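Local coordinates for acyl-CoA Binding Protein (Moniliophthora perniciosa, PDB 3FP5) that probably binds long-chain acyl-CoA esters and keeps them as a soluble intracellular pool for fatty acid metabolism, at residues M3-F8 against V75-Y80; Y33-F38 against D63-V68. All blocks are in the same frame, centred on the assembly; numbering follows the deposited sequence.

Contact 1: residues M3-F8 against V75-Y80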
loop_
_atom_site.group_PDB
_atom_site.type_symbol
_atom_site.label_atom_id
_atom_site.label_comp_id
_atom_site.label_asym_id
_atom_site.label_seq_id
_atom_site.Cartn_x
_atom_site.Cartn_y
_atom_site.Cartn_z
ATOM N N MET A 3 6.957 10.417 -7.727
ATOM C CA MET A 3 6.039 10.422 -6.592
ATOM C C MET A 3 6.819 10.840 -5.358
ATOM O O MET A 3 7.885 10.295 -5.083
ATOM C CB MET A 3 5.418 9.041 -6.377
ATOM C CG MET A 3 4.374 9.011 -5.257
ATOM S SD MET A 3 2.973 10.092 -5.602
ATOM C CE MET A 3 2.219 9.274 -7.000
ATOM N N SER A 4 6.281 11.802 -4.615
ATOM C CA SER A 4 6.936 12.307 -3.414
ATOM C C SER A 4 6.702 11.426 -2.194
ATOM O O SER A 4 5.669 10.761 -2.077
ATOM C CB SER A 4 6.439 13.718 -3.097
ATOM O OG SER A 4 5.081 13.689 -2.663
ATOM N N LYS A 5 7.657 11.445 -1.269
ATOM C CA LYS A 5 7.475 10.753 -0.001
ATOM C C LYS A 5 6.233 11.296 0.709
ATOM O O LYS A 5 5.525 10.547 1.363
ATOM C CB LYS A 5 8.692 10.918 0.904
ATOM C CG LYS A 5 8.611 10.106 2.195
ATOM C CD LYS A 5 9.877 10.268 3.014
ATOM C CE LYS A 5 9.842 9.416 4.269
ATOM N NZ LYS A 5 8.882 9.933 5.288
ATOM N N ALA A 6 5.975 12.594 0.567
ATOM C CA ALA A 6 4.831 13.212 1.246
ATOM C C ALA A 6 3.511 12.595 0.791
ATOM O O ALA A 6 2.616 12.323 1.611
ATOM C CB ALA A 6 4.822 14.719 1.010
ATOM N N LYS A 7 3.371 12.385 -0.517
ATOM C CA LYS A 7 2.138 11.779 -1.012
ATOM C C LYS A 7 2.029 10.312 -0.568
ATOM O O LYS A 7 0.946 9.830 -0.212
ATOM C CB LYS A 7 2.020 11.913 -2.528
ATOM C CG LYS A 7 1.627 13.328 -2.972
ATOM C CD LYS A 7 1.380 13.373 -4.462
ATOM C CE LYS A 7 1.267 14.808 -4.960
ATOM N NZ LYS A 7 0.134 15.546 -4.331
ATOM N N PHE A 8 3.153 9.600 -0.577
ATOM C CA PHE A 8 3.186 8.252 -0.013
ATOM C C PHE A 8 2.748 8.259 1.452
ATOM O O PHE A 8 1.904 7.461 1.855
ATOM C CB PHE A 8 4.596 7.662 -0.143
ATOM C CG PHE A 8 4.794 6.381 0.622
ATOM C CD1 PHE A 8 4.256 5.190 0.152
ATOM C CD2 PHE A 8 5.499 6.373 1.825
ATOM C CE1 PHE A 8 4.439 3.989 0.857
ATOM C CE2 PHE A 8 5.681 5.179 2.552
ATOM C CZ PHE A 8 5.158 3.987 2.064
ATOM N N VAL A 75 9.619 4.090 -6.907
ATOM C CA VAL A 75 8.604 3.281 -7.569
ATOM C C VAL A 75 7.612 2.723 -6.540
ATOM O O VAL A 75 6.401 2.685 -6.775
ATOM C CB VAL A 75 9.236 2.181 -8.435
ATOM C CG1 VAL A 75 8.160 1.221 -8.934
ATOM C CG2 VAL A 75 9.982 2.834 -9.616
ATOM N N ALA A 76 8.131 2.317 -5.385
ATOM C CA ALA A 76 7.289 1.833 -4.295
ATOM C C ALA A 76 6.286 2.909 -3.871
ATOM O O ALA A 76 5.101 2.614 -3.717
ATOM C CB ALA A 76 8.139 1.394 -3.102
ATOM N N TYR A 77 6.768 4.143 -3.691
ATOM C CA TYR A 77 5.882 5.282 -3.406
ATOM C C TYR A 77 4.780 5.379 -4.447
ATOM O O TYR A 77 3.602 5.514 -4.111
ATOM C CB TYR A 77 6.635 6.613 -3.462
ATOM C CG TYR A 77 7.653 6.864 -2.376
ATOM C CD1 TYR A 77 7.639 6.147 -1.185
ATOM C CD2 TYR A 77 8.624 7.850 -2.544
ATOM C CE1 TYR A 77 8.582 6.397 -0.189
ATOM C CE2 TYR A 77 9.564 8.104 -1.562
ATOM C CZ TYR A 77 9.544 7.375 -0.389
ATOM O OH TYR A 77 10.478 7.639 0.591
ATOM N N GLN A 78 5.182 5.328 -5.711
ATOM C CA GLN A 78 4.257 5.519 -6.821
ATOM C C GLN A 78 3.198 4.418 -6.878
ATOM O O GLN A 78 2.001 4.693 -6.981
ATOM C CB GLN A 78 5.028 5.578 -8.136
ATOM C CG GLN A 78 4.120 5.768 -9.328
ATOM C CD GLN A 78 4.845 5.580 -10.639
ATOM O OE1 GLN A 78 5.949 5.031 -10.680
ATOM N NE2 GLN A 78 4.229 6.037 -11.722
ATOM N N LYS A 79 3.646 3.167 -6.801
ATOM C CA LYS A 79 2.747 2.026 -6.860
ATOM C C LYS A 79 1.744 2.025 -5.704
ATOM O O LYS A 79 0.571 1.699 -5.890
ATOM C CB LYS A 79 3.557 0.725 -6.863
ATOM C CG LYS A 79 4.360 0.521 -8.143
ATOM C CD LYS A 79 3.446 0.617 -9.350
ATOM C CE LYS A 79 4.187 0.297 -10.643
ATOM N NZ LYS A 79 3.315 0.508 -11.835
ATOM N N TYR A 80 2.214 2.382 -4.514
ATOM C CA TYR A 80 1.366 2.408 -3.325
ATOM C C TYR A 80 0.282 3.483 -3.485
ATOM O O TYR A 80 -0.924 3.216 -3.333
ATOM C CB TYR A 80 2.224 2.671 -2.077
ATOM C CG TYR A 80 1.488 2.497 -0.766
ATOM C CD1 TYR A 80 1.684 1.371 0.037
ATOM C CD2 TYR A 80 0.591 3.465 -0.326
ATOM C CE1 TYR A 80 0.990 1.225 1.250
ATOM C CE2 TYR A 80 -0.094 3.326 0.874
ATOM C CZ TYR A 80 0.103 2.209 1.654
ATOM O OH TYR A 80 -0.601 2.103 2.842
#
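Tyr77 lies in the fork between Phe8 and Lys5. Its CD1 sits 3.4 Å from Phe8 CG, over one face of the phenylalanine ring and toward the rim; the two planes are 33° apart. Lys5 rides over the tyrosine ring in a CH-pi contact, with CA 4.0 Å from the Tyr77 centroid, and its aliphatic chain runs on past the phenol, CG 3.5 Å from Tyr77 OH. Phe8 also turns an edge to Tyr80: CE1 lies 3.7 Å from Tyr80 CG in a T-shaped pair with planes at 72°. This aromatic cluster joins the first helix of the acyl-CoA-binding helical bundle, 5-17, to helix 73-91. Beside the cluster Met3, with CG anti to the backbone N (chi1 -176°), sets CG 3.8 Å from Tyr77 CB, while its CB lies against Gln78 CA at 3.7 Å. Further out, Ser4 N-caps helix 5-17, its OG accepting from Lys7 N at 3.0 Å, close to where the segment passes Tyr77. The ammonium of Lys5 turns away to a salt bridge with Asp9, and Met3 N bonds to Glu74, a zinc ligand.

Contact 2: residues Y33-F38 against D63-V68; sequences YFYKYF and DAWKSV
Lys36 lays the start of its side chain over helix 56-66 at Ala64, with CB 3.4 Å from Ala64 O and 3.8 Å from Ala64 CB. Helices 28-42 and 56-66 belong to the all-helical acyl-CoA-binding fold, and here their backbones come very near: the CA atoms of Lys36 and Trp65 are 4.2 Å apart. The methyl of Ala64 and the first carbons of the lysine fill this close approach. With CG placed between the backbone N and the carbonyl carbon (chi1 75°) and the rest of the chain extended, Lys36 runs on past Ala64 toward its ammonium and crosses Val68 at about a right angle, CE 3.9 Å from Val68 CG1. Tyr37 meets the same methyl, its OH 3.6 Å from Val68 CG1, so that CG1 touches both lysine and tyrosine, while CG2 of Val68 faces the carbonyl of Lys36. Beyond the lysine, Tyr35 CE2 approaches Trp65 CB more loosely; the indole NE1 of Trp65 is turned to Gly44 O, in the loop after helix 28-42. The polar link across the contact is made by water. Lys36 NZ donates to a water that in turn donates to Ser67 OG, and that hydroxyl donates to Ala64 O at 2.6 Å, approaching at a C=O...O angle of 130° and tilted 17° from the carbonyl plane.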
loop_
_atom_site.group_PDB
_atom_site.type_symbol
_atom_site.label_atom_id
_atom_site.label_comp_id
_atom_site.label_asym_id
_atom_site.label_seq_id
_atom_site.Cartn_x
_atom_site.Cartn_y
_atom_site.Cartn_z
ATOM N N TYR A 33 -0.789 -6.054 -1.579
ATOM C CA TYR A 33 -0.139 -5.129 -2.502
ATOM C C TYR A 33 0.349 -3.893 -1.744
ATOM O O TYR A 33 1.490 -3.442 -1.908
ATOM C CB TYR A 33 -1.125 -4.754 -3.610
ATOM C CG TYR A 33 -0.548 -3.973 -4.764
ATOM C CD1 TYR A 33 -0.302 -4.582 -5.999
ATOM C CD2 TYR A 33 -0.273 -2.615 -4.632
ATOM C CE1 TYR A 33 0.203 -3.848 -7.069
ATOM C CE2 TYR A 33 0.238 -1.884 -5.687
ATOM C CZ TYR A 33 0.475 -2.501 -6.903
ATOM O OH TYR A 33 0.979 -1.749 -7.952
ATOM N N PHE A 34 -0.521 -3.339 -0.904
ATOM C CA PHE A 34 -0.120 -2.232 -0.045
ATOM C C PHE A 34 1.039 -2.634 0.864
ATOM O O PHE A 34 1.978 -1.861 1.061
ATOM C CB PHE A 34 -1.290 -1.759 0.823
ATOM C CG PHE A 34 -2.289 -0.884 0.098
ATOM C CD1 PHE A 34 -1.874 0.223 -0.634
ATOM C CD2 PHE A 34 -3.650 -1.148 0.197
ATOM C CE1 PHE A 34 -2.809 1.036 -1.284
ATOM C CE2 PHE A 34 -4.590 -0.337 -0.443
ATOM C CZ PHE A 34 -4.163 0.752 -1.184
ATOM N N TYR A 35 0.969 -3.841 1.425
ATOM C CA TYR A 35 2.002 -4.299 2.352
ATOM C C TYR A 35 3.363 -4.327 1.673
ATOM O O TYR A 35 4.346 -3.787 2.200
ATOM C CB TYR A 35 1.701 -5.701 2.905
ATOM C CG TYR A 35 2.793 -6.186 3.842
ATOM C CD1 TYR A 35 2.844 -5.744 5.155
ATOM C CD2 TYR A 35 3.806 -7.038 3.397
ATOM C CE1 TYR A 35 3.848 -6.161 6.015
ATOM C CE2 TYR A 35 4.815 -7.462 4.248
ATOM C CZ TYR A 35 4.830 -7.019 5.557
ATOM O OH TYR A 35 5.828 -7.424 6.411
ATOM N N LYS A 36 3.416 -4.954 0.502
ATOM C CA LYS A 36 4.702 -5.201 -0.132
ATOM C C LYS A 36 5.366 -3.872 -0.502
ATOM O O LYS A 36 6.569 -3.694 -0.291
ATOM C CB LYS A 36 4.578 -6.158 -1.333
ATOM C CG LYS A 36 3.983 -5.562 -2.604
ATOM C CD LYS A 36 3.587 -6.668 -3.581
ATOM C CE LYS A 36 3.086 -6.093 -4.898
ATOM N NZ LYS A 36 2.465 -7.128 -5.774
ATOM N N TYR A 37 4.579 -2.921 -0.998
ATOM C CA TYR A 37 5.163 -1.629 -1.355
ATOM C C TYR A 37 5.411 -0.741 -0.138
ATOM O O TYR A 37 6.320 0.092 -0.152
ATOM C CB TYR A 37 4.362 -0.917 -2.453
ATOM C CG TYR A 37 4.600 -1.555 -3.801
ATOM C CD1 TYR A 37 5.883 -1.599 -4.350
ATOM C CD2 TYR A 37 3.558 -2.148 -4.513
ATOM C CE1 TYR A 37 6.113 -2.183 -5.577
ATOM C CE2 TYR A 37 3.788 -2.756 -5.739
ATOM C CZ TYR A 37 5.075 -2.769 -6.264
ATOM O OH TYR A 37 5.329 -3.362 -7.481
ATOM N N PHE A 38 4.613 -0.914 0.920
ATOM C CA PHE A 38 4.908 -0.214 2.157
ATOM C C PHE A 38 6.294 -0.600 2.691
ATOM O O PHE A 38 7.096 0.267 3.017
ATOM C CB PHE A 38 3.845 -0.454 3.226
ATOM C CG PHE A 38 4.208 0.147 4.553
ATOM C CD1 PHE A 38 3.986 1.497 4.803
ATOM C CD2 PHE A 38 4.801 -0.628 5.542
ATOM C CE1 PHE A 38 4.329 2.057 6.024
ATOM C CE2 PHE A 38 5.153 -0.074 6.762
ATOM C CZ PHE A 38 4.921 1.268 7.009
ATOM N N ASP A 63 6.335 -13.340 1.188
ATOM C CA ASP A 63 6.347 -13.636 -0.246
ATOM C C ASP A 63 6.062 -12.383 -1.082
ATOM O O ASP A 63 6.745 -12.131 -2.080
ATOM C CB ASP A 63 5.324 -14.728 -0.567
ATOM C CG ASP A 63 5.772 -16.096 -0.086
ATOM O OD1 ASP A 63 6.966 -16.249 0.244
ATOM O OD2 ASP A 63 4.923 -17.012 -0.025
ATOM N N ALA A 64 5.068 -11.607 -0.668
ATOM C CA ALA A 64 4.726 -10.370 -1.384
ATOM C C ALA A 64 5.895 -9.393 -1.393
ATOM O O ALA A 64 6.288 -8.886 -2.446
ATOM C CB ALA A 64 3.493 -9.714 -0.778
ATOM N N TRP A 65 6.455 -9.142 -0.214
ATOM C CA TRP A 65 7.620 -8.281 -0.081
ATOM C C TRP A 65 8.797 -8.779 -0.934
ATOM O O TRP A 65 9.408 -7.999 -1.675
ATOM C CB TRP A 65 8.012 -8.160 1.400
ATOM C CG TRP A 65 9.042 -7.120 1.683
ATOM C CD1 TRP A 65 9.504 -6.159 0.830
ATOM C CD2 TRP A 65 9.731 -6.921 2.920
ATOM N NE1 TRP A 65 10.447 -5.375 1.463
ATOM C CE2 TRP A 65 10.606 -5.825 2.746
ATOM C CE3 TRP A 65 9.700 -7.564 4.158
ATOM C CZ2 TRP A 65 11.434 -5.357 3.769
ATOM C CZ3 TRP A 65 10.527 -7.096 5.172
ATOM C CH2 TRP A 65 11.382 -6.009 4.970
ATOM N N LYS A 66 9.108 -10.073 -0.843
ATOM C CA LYS A 66 10.195 -10.658 -1.623
ATOM C C LYS A 66 9.966 -10.421 -3.120
ATOM O O LYS A 66 10.908 -10.152 -3.865
ATOM C CB LYS A 66 10.331 -12.161 -1.312
ATOM C CG LYS A 66 11.337 -12.903 -2.198
ATOM C CD LYS A 66 12.760 -12.443 -1.935
ATOM C CE LYS A 66 13.788 -13.349 -2.618
ATOM N NZ LYS A 66 15.144 -13.008 -2.134
ATOM N N SER A 67 8.707 -10.469 -3.547
ATOM C CA SER A 67 8.383 -10.344 -4.973
ATOM C C SER A 67 8.696 -8.968 -5.575
ATOM O O SER A 67 8.737 -8.818 -6.801
ATOM C CB SER A 67 6.925 -10.732 -5.240
ATOM O OG SER A 67 6.028 -9.696 -4.875
ATOM N N VAL A 68 8.913 -7.968 -4.727
ATOM C CA VAL A 68 9.265 -6.640 -5.223
ATOM C C VAL A 68 10.707 -6.247 -4.900
ATOM O O VAL A 68 11.081 -5.074 -4.982
ATOM C CB VAL A 68 8.262 -5.546 -4.783
ATOM C CG1 VAL A 68 6.900 -5.837 -5.375
ATOM C CG2 VAL A 68 8.179 -5.435 -3.250
HETATM O O HOH W 1 4.554 -8.653 -6.742
#

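How the contacts relate
Helices 5-17 and 73-91 meet in contact 1, helices 28-42 and 56-66 in contact 2, so the two share no helix, yet they touch: Tyr80 CE1 lies 3.2 Å from Phe34 O, and Lys79 CB 3.7 Å from Tyr37 CE2. Helix 28-42 thus packs against helix 73-91 with one flank and helix 56-66 with another. Both contacts are partly buried. Aromatic rings dominate contact 1, with Phe8 and Tyr80 buried, whereas contact 2 rests mostly on aliphatic parts of Lys36, Ala64 and Val68, with tyrosines alongside and a water bridge. Tyr80 OH hydrogen-bonds to bound MES, probably from the crystallisation liquor; the Tyr35 side chain comes within about 4 Å of MES, nearest atoms.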